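Local coordinates for uncharacterized protein (Desulfotomaculum acetoxidans, PDB 3U4Y) that is of unknown function but folds as a seven-bladed beta-propeller of the lactonase family, at residues Ser23-Asp28 / Ile319-Pro324; Asn109-Ser114 / Ile121-Ile126; Phe191-Ile196 / Gly224-Ser229. All coordinates share one frame; numbering follows the deposited sequence.

Interaction 1: Ser23-Asp28 / Ile319-Pro324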
# COMPACT_ATOMS: atom_id res chain seq x y z
N SER A 23 4.99 15.36 -0.05
CA SER A 23 6.38 15.69 -0.32
C SER A 23 7.03 14.64 -1.20
O SER A 23 6.74 13.46 -1.09
CB SER A 23 7.19 15.77 0.98
OG SER A 23 6.73 16.80 1.82
N PHE A 24 7.92 15.08 -2.07
CA PHE A 24 8.77 14.20 -2.81
C PHE A 24 10.10 14.34 -2.12
O PHE A 24 10.47 15.43 -1.71
CB PHE A 24 8.88 14.64 -4.25
CG PHE A 24 7.63 14.43 -5.03
CD1 PHE A 24 7.38 13.22 -5.66
CD2 PHE A 24 6.70 15.43 -5.17
CE1 PHE A 24 6.23 13.03 -6.40
CE2 PHE A 24 5.55 15.23 -5.91
CZ PHE A 24 5.32 14.04 -6.53
N PHE A 25 10.81 13.23 -1.97
CA PHE A 25 12.08 13.23 -1.27
C PHE A 25 13.06 12.39 -2.10
O PHE A 25 12.64 11.52 -2.88
CB PHE A 25 11.91 12.65 0.14
CG PHE A 25 11.38 11.25 0.14
CD1 PHE A 25 12.22 10.18 0.40
CD2 PHE A 25 10.05 10.99 -0.14
CE1 PHE A 25 11.73 8.87 0.38
CE2 PHE A 25 9.56 9.69 -0.15
CZ PHE A 25 10.41 8.63 0.10
N SER A 26 14.35 12.64 -1.95
CA SER A 26 15.31 11.79 -2.63
C SER A 26 15.71 10.61 -1.75
O SER A 26 16.00 10.77 -0.56
CB SER A 26 16.55 12.57 -3.04
OG SER A 26 17.67 12.17 -2.27
N THR A 27 15.68 9.43 -2.37
CA THR A 27 16.26 8.20 -1.86
C THR A 27 17.75 8.29 -1.50
O THR A 27 18.23 7.54 -0.64
CB THR A 27 16.12 7.18 -2.98
OG1 THR A 27 14.73 6.97 -3.24
CG2 THR A 27 16.83 5.87 -2.65
N ASP A 28 18.48 9.21 -2.14
CA ASP A 28 19.94 9.30 -2.04
C ASP A 28 20.42 10.21 -0.92
O ASP A 28 21.05 9.76 0.04
CB ASP A 28 20.53 9.88 -3.33
CG ASP A 28 20.28 9.00 -4.54
OD1 ASP A 28 20.60 7.79 -4.49
OD2 ASP A 28 19.74 9.54 -5.54
N ILE A 319 3.15 5.98 1.67
CA ILE A 319 4.47 6.26 1.15
C ILE A 319 4.74 5.33 -0.01
O ILE A 319 4.35 4.16 0.03
CB ILE A 319 5.56 6.06 2.22
CG1 ILE A 319 6.94 5.99 1.58
CG2 ILE A 319 5.31 4.80 3.01
CD1 ILE A 319 8.06 6.08 2.61
N ALA A 320 5.39 5.86 -1.04
CA ALA A 320 5.72 5.10 -2.24
C ALA A 320 7.10 5.48 -2.74
O ALA A 320 7.50 6.63 -2.65
CB ALA A 320 4.71 5.33 -3.34
N ILE A 321 7.82 4.51 -3.28
CA ILE A 321 9.13 4.80 -3.82
C ILE A 321 9.17 4.42 -5.29
O ILE A 321 8.42 3.57 -5.75
CB ILE A 321 10.22 4.12 -2.99
CG1 ILE A 321 10.13 4.60 -1.54
CG2 ILE A 321 11.57 4.39 -3.56
CD1 ILE A 321 11.41 4.51 -0.76
N CYS A 322 10.03 5.09 -6.05
CA CYS A 322 10.14 4.86 -7.48
C CYS A 322 10.74 3.49 -7.77
O CYS A 322 11.81 3.17 -7.24
CB CYS A 322 11.00 5.94 -8.11
SG CYS A 322 11.03 5.84 -9.89
N HIS A 323 10.06 2.70 -8.59
CA HIS A 323 10.56 1.37 -8.94
C HIS A 323 10.29 1.11 -10.40
O HIS A 323 9.19 0.69 -10.77
CB HIS A 323 9.86 0.27 -8.13
CG HIS A 323 10.25 0.22 -6.69
ND1 HIS A 323 9.36 -0.07 -5.68
CD2 HIS A 323 11.44 0.43 -6.08
CE1 HIS A 323 9.98 -0.04 -4.52
NE2 HIS A 323 11.25 0.26 -4.73
N PRO A 324 11.28 1.36 -11.26
CA PRO A 324 11.02 1.01 -12.66
C PRO A 324 11.08 -0.49 -12.90
O PRO A 324 11.81 -1.22 -12.21
CB PRO A 324 12.11 1.74 -13.41
CG PRO A 324 13.15 2.08 -12.39
CD PRO A 324 12.49 2.17 -11.08
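Phe-25 and Ile-321 sit on two strands that run in the same general direction. The axes of 23-26 and 319-321 come within 9.3 Å and are inclined at 42°. No hydrogen bond joins them, because strand 11-16 lies between them in the sheet and pairs with both. Side chains bridge the distance instead. The torsion of Phe-25 (chi1 59°) sets CG between its backbone N and carbonyl carbon and carries the far end of the ring toward 319-321. There the ring meets two isoleucines. Phe-25 CZ lies 4.3 Å from Ile-321 CD1, which comes in at the ring edge. Ile-319 CD1 approaches the same CZ at 4.3 Å, but obliquely. Farther along the segment, Thr-27 points toward 319-324, and its OG1 is 4.1 Å from Ile-321 CG2. The two side chains cross obliquely. Phe-288, from strand 286-291, touches both isoleucines and extends this apolar layer to another blade. Next along the chain, Cys-322 forms a disulfide with Cys-51. Strands from the two chain ends thus share one four-stranded sheet, with the C-terminal strand at its edge. This is the "Velcro" closure of a beta-propeller.

Interaction 2: Asn109-Ser114 / Ile121-Ile126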
# COMPACT_ATOMS: atom_id res chain seq x y z
N ASN A 109 -17.42 2.31 -0.86
CA ASN A 109 -17.30 1.87 -2.23
C ASN A 109 -15.89 1.60 -2.67
O ASN A 109 -14.93 2.18 -2.16
CB ASN A 109 -17.88 2.91 -3.18
CG ASN A 109 -19.32 3.13 -2.98
OD1 ASN A 109 -20.15 2.31 -3.37
ND2 ASN A 109 -19.66 4.26 -2.39
N MSE A 110 -15.78 0.73 -3.67
CA MSE A 110 -14.55 0.57 -4.41
C MSE A 110 -14.69 1.32 -5.72
O MSE A 110 -15.72 1.24 -6.37
CB MSE A 110 -14.27 -0.90 -4.66
CG MSE A 110 -13.22 -1.15 -5.71
SE MSE A 110 -12.80 -3.04 -5.93
CE MSE A 110 -12.12 -3.30 -4.13
N GLN A 111 -13.66 2.05 -6.11
CA GLN A 111 -13.75 2.94 -7.26
C GLN A 111 -12.51 2.82 -8.12
O GLN A 111 -11.39 2.84 -7.59
CB GLN A 111 -13.87 4.39 -6.80
CG GLN A 111 -14.96 4.66 -5.78
CD GLN A 111 -15.21 6.15 -5.62
OE1 GLN A 111 -15.94 6.74 -6.41
NE2 GLN A 111 -14.59 6.75 -4.62
N SER A 112 -12.71 2.69 -9.43
CA SER A 112 -11.61 2.68 -10.41
C SER A 112 -11.55 3.97 -11.21
O SER A 112 -12.57 4.61 -11.45
CB SER A 112 -11.73 1.52 -11.39
OG SER A 112 -12.76 1.79 -12.32
N TYR A 113 -10.35 4.31 -11.66
CA TYR A 113 -10.07 5.61 -12.25
C TYR A 113 -9.15 5.47 -13.47
O TYR A 113 -8.06 4.89 -13.34
CB TYR A 113 -9.43 6.46 -11.17
CG TYR A 113 -8.72 7.70 -11.64
CD1 TYR A 113 -9.40 8.92 -11.76
CD2 TYR A 113 -7.37 7.68 -11.93
CE1 TYR A 113 -8.75 10.06 -12.18
CE2 TYR A 113 -6.71 8.82 -12.36
CZ TYR A 113 -7.40 10.01 -12.48
OH TYR A 113 -6.73 11.14 -12.89
N SER A 114 -9.57 5.98 -14.63
CA SER A 114 -8.76 5.89 -15.87
C SER A 114 -7.69 6.98 -15.99
O SER A 114 -8.01 8.15 -16.02
CB SER A 114 -9.65 5.93 -17.11
OG SER A 114 -8.89 5.71 -18.30
N ILE A 121 -14.50 5.48 -13.51
CA ILE A 121 -15.07 4.59 -14.51
C ILE A 121 -16.13 3.72 -13.88
O ILE A 121 -17.20 3.52 -14.44
CB ILE A 121 -13.99 3.69 -15.15
CG1 ILE A 121 -13.14 4.49 -16.13
CG2 ILE A 121 -14.62 2.51 -15.86
CD1 ILE A 121 -12.81 3.74 -17.42
N SER A 122 -15.83 3.18 -12.71
CA SER A 122 -16.77 2.28 -12.05
C SER A 122 -16.80 2.48 -10.56
O SER A 122 -15.81 2.86 -9.92
CB SER A 122 -16.47 0.81 -12.37
OG SER A 122 -17.50 -0.03 -11.86
N THR A 123 -17.97 2.20 -10.00
CA THR A 123 -18.16 2.28 -8.57
C THR A 123 -19.02 1.11 -8.13
O THR A 123 -20.06 0.83 -8.73
CB THR A 123 -18.79 3.62 -8.19
OG1 THR A 123 -18.01 4.68 -8.76
CG2 THR A 123 -18.82 3.77 -6.68
N ILE A 124 -18.56 0.40 -7.12
CA ILE A 124 -19.36 -0.65 -6.51
C ILE A 124 -19.22 -0.60 -4.99
O ILE A 124 -18.19 -0.19 -4.46
CB ILE A 124 -19.02 -2.07 -7.07
CG1 ILE A 124 -17.64 -2.55 -6.63
CG2 ILE A 124 -19.13 -2.09 -8.60
CD1 ILE A 124 -17.40 -3.98 -7.00
N PRO A 125 -20.28 -1.01 -4.29
CA PRO A 125 -20.32 -1.02 -2.83
C PRO A 125 -19.52 -2.17 -2.24
O PRO A 125 -19.48 -3.30 -2.76
CB PRO A 125 -21.81 -1.22 -2.54
CG PRO A 125 -22.26 -2.07 -3.66
CD PRO A 125 -21.49 -1.62 -4.88
N ILE A 126 -18.87 -1.87 -1.13
CA ILE A 126 -18.07 -2.84 -0.40
C ILE A 126 -18.57 -2.86 1.04
O ILE A 126 -19.24 -1.92 1.49
CB ILE A 126 -16.58 -2.48 -0.52
CG1 ILE A 126 -16.28 -1.14 0.15
CG2 ILE A 126 -16.20 -2.34 -1.98
CD1 ILE A 126 -14.82 -0.82 0.24
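Met-110, a selenomethionine here, meets Ile-126 at its root: CB of Met-110 is 3.6 Å from Ile-126 CG2. Ile-126 CG1 lies between its backbone N and carbonyl carbon (chi1 64°), and the side chain reaches back over the start of 109-114, with CG1 3.8 Å from Asn-109 N. An alanine here would lose both branches and would probably leave a gap beside the Met-110 CB and the Asn-109 backbone. Met-110 shares its face of the sheet with Ile-124, and Leu-164 of strand 164-172 touches both. The strands form an antiparallel beta hairpin, the two outer strands of one propeller blade. Met-110 and Ile-124 are a hydrogen-bonded pair. Met-110 N donates to Ile-124 O at 2.7 Å, and Ile-124 N returns a bond to Met-110 O at 3.1 Å. On the other face, Gln-111 and Thr-123 lie alongside each other and point the same way. Thr-123 CG2 also crosses to Asn-109 CB at 3.7 Å. Toward the hairpin turn, Ser-112 OG lies 3.6 Å from Ile-121 CB, and the same OG forms a hydrogen bond with Gly-162 O. Ile-121 CD1 packs 3.9 Å from Ser-114 CB.

Interaction 3: Phe191-Ile196 / Gly224-Ser229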
# COMPACT_ATOMS: atom_id res chain seq x y z
N PHE A 191 -0.20 -12.05 0.97
CA PHE A 191 -0.04 -12.07 2.42
C PHE A 191 -0.98 -11.12 3.16
O PHE A 191 -0.98 -9.92 2.89
CB PHE A 191 1.38 -11.67 2.78
CG PHE A 191 2.44 -12.49 2.10
CD1 PHE A 191 2.66 -13.81 2.46
CD2 PHE A 191 3.27 -11.91 1.16
CE1 PHE A 191 3.66 -14.56 1.88
CE2 PHE A 191 4.29 -12.65 0.56
CZ PHE A 191 4.48 -13.98 0.92
N VAL A 192 -1.77 -11.65 4.09
CA VAL A 192 -2.65 -10.82 4.91
C VAL A 192 -2.10 -10.56 6.30
O VAL A 192 -1.84 -11.50 7.05
CB VAL A 192 -4.03 -11.41 5.08
CG1 VAL A 192 -4.95 -10.37 5.68
CG2 VAL A 192 -4.57 -11.86 3.78
N ALA A 193 -1.91 -9.30 6.64
CA ALA A 193 -1.51 -8.92 7.99
C ALA A 193 -2.74 -8.97 8.89
O ALA A 193 -3.73 -8.28 8.65
CB ALA A 193 -0.93 -7.54 7.99
N ASN A 194 -2.65 -9.81 9.92
CA ASN A 194 -3.72 -9.96 10.88
C ASN A 194 -3.31 -9.19 12.11
O ASN A 194 -2.34 -9.53 12.79
CB ASN A 194 -3.90 -11.42 11.20
CG ASN A 194 -4.33 -12.23 9.99
OD1 ASN A 194 -5.35 -11.94 9.35
ND2 ASN A 194 -3.57 -13.26 9.68
N LEU A 195 -4.04 -8.11 12.37
CA LEU A 195 -3.57 -7.09 13.28
C LEU A 195 -3.65 -7.49 14.76
O LEU A 195 -2.73 -7.22 15.53
CB LEU A 195 -4.28 -5.76 12.99
CG LEU A 195 -3.80 -4.47 13.65
CD1 LEU A 195 -2.29 -4.38 13.73
CD2 LEU A 195 -4.33 -3.30 12.87
N ILE A 196 -4.73 -8.13 15.17
CA ILE A 196 -4.73 -8.63 16.54
C ILE A 196 -4.24 -10.07 16.61
O ILE A 196 -3.60 -10.45 17.58
CB ILE A 196 -6.07 -8.44 17.28
CG1 ILE A 196 -7.21 -9.07 16.50
CG2 ILE A 196 -6.35 -6.98 17.52
CD1 ILE A 196 -8.49 -9.11 17.30
N GLY A 224 1.50 -4.10 10.57
CA GLY A 224 0.84 -3.14 9.71
C GLY A 224 0.96 -3.39 8.22
O GLY A 224 -0.03 -3.66 7.54
N THR A 225 2.17 -3.29 7.70
CA THR A 225 2.36 -3.30 6.26
C THR A 225 3.43 -4.30 5.83
O THR A 225 4.44 -4.48 6.52
CB THR A 225 2.61 -1.85 5.70
OG1 THR A 225 3.97 -1.70 5.26
CG2 THR A 225 2.25 -0.77 6.75
N ILE A 226 3.18 -4.94 4.69
CA ILE A 226 4.03 -6.00 4.17
C ILE A 226 4.76 -5.53 2.94
O ILE A 226 4.13 -5.23 1.92
CB ILE A 226 3.19 -7.22 3.71
CG1 ILE A 226 2.09 -7.57 4.71
CG2 ILE A 226 4.07 -8.41 3.45
CD1 ILE A 226 2.49 -7.38 6.13
N VAL A 227 6.09 -5.46 3.00
CA VAL A 227 6.88 -5.20 1.80
C VAL A 227 7.53 -6.49 1.37
O VAL A 227 8.12 -7.19 2.20
CB VAL A 227 8.04 -4.24 2.06
CG1 VAL A 227 8.76 -3.93 0.74
CG2 VAL A 227 7.58 -2.99 2.75
N VAL A 228 7.47 -6.81 0.09
CA VAL A 228 8.20 -7.97 -0.39
C VAL A 228 9.15 -7.70 -1.57
O VAL A 228 8.74 -7.20 -2.61
CB VAL A 228 7.28 -9.23 -0.62
CG1 VAL A 228 5.79 -8.88 -0.45
CG2 VAL A 228 7.59 -9.91 -1.96
N SER A 229 10.42 -8.04 -1.37
CA SER A 229 11.49 -7.92 -2.35
C SER A 229 11.14 -8.52 -3.74
O SER A 229 10.35 -9.46 -3.84
CB SER A 229 12.70 -8.64 -1.79
OG SER A 229 12.45 -10.04 -1.75
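Ala-193 and Ile-226 face each other across two strands, 191-194 and 226-228, that run roughly antiparallel at 152°, with axes 9.0 Å apart at their closest. This spacing is too wide for backbone pairing, and no hydrogen bond links the segments. The contact is apolar packing between two sheets. Ile-226 uses two branches. Its CD1 ends 3.9 Å from Ala-193 CB, and its CG2 lies 4.3 Å from Phe-191 CD2, oblique to the ring. CG2 is anti to the backbone N and CG1 lies beside it (chi1 -44°), which sends the two branches to different partners. Phe-191 also reaches Val-228: CE2 of the ring is 4.2 Å from Val-228 CG1, which sits at the ring edge near its plane. The two side chains cross at about a right angle. At the other end, Ala-193 CB rests 4.0 Å from the carbonyl O of Gly-224. Phe-248 adds an edge-to-face ring contact to Phe-191. Strand 189-194 is the second strand of its blade and 226-228 the first of the next. Strand 178-183 pairs with the former, and its Thr-182 OG1 bonds Ile-226 O. Strand 234-238 flanks Ile-226 through Val-235 and Val-237.

In the fold
The three contacts sit at different places in the propeller. Interaction 1 lies within the blade that unites both chain ends. Interaction 2 is the outer hairpin of the blade running from strand 89-91 to strand 119-125. Interaction 3 packs one blade against the next. Along the chain, interactions 2 and 3 follow one another, and both fall between the two segments of interaction 1. The centres of interactions 1 and 2 are 27 Å apart. Those of interactions 2 and 3 are 24 Å apart, and those of interactions 1 and 3 are 21 Å apart. None touches another. Together they represent hairpin pairing, blade-to-blade packing and side-chain packing within the blade that closes the ring.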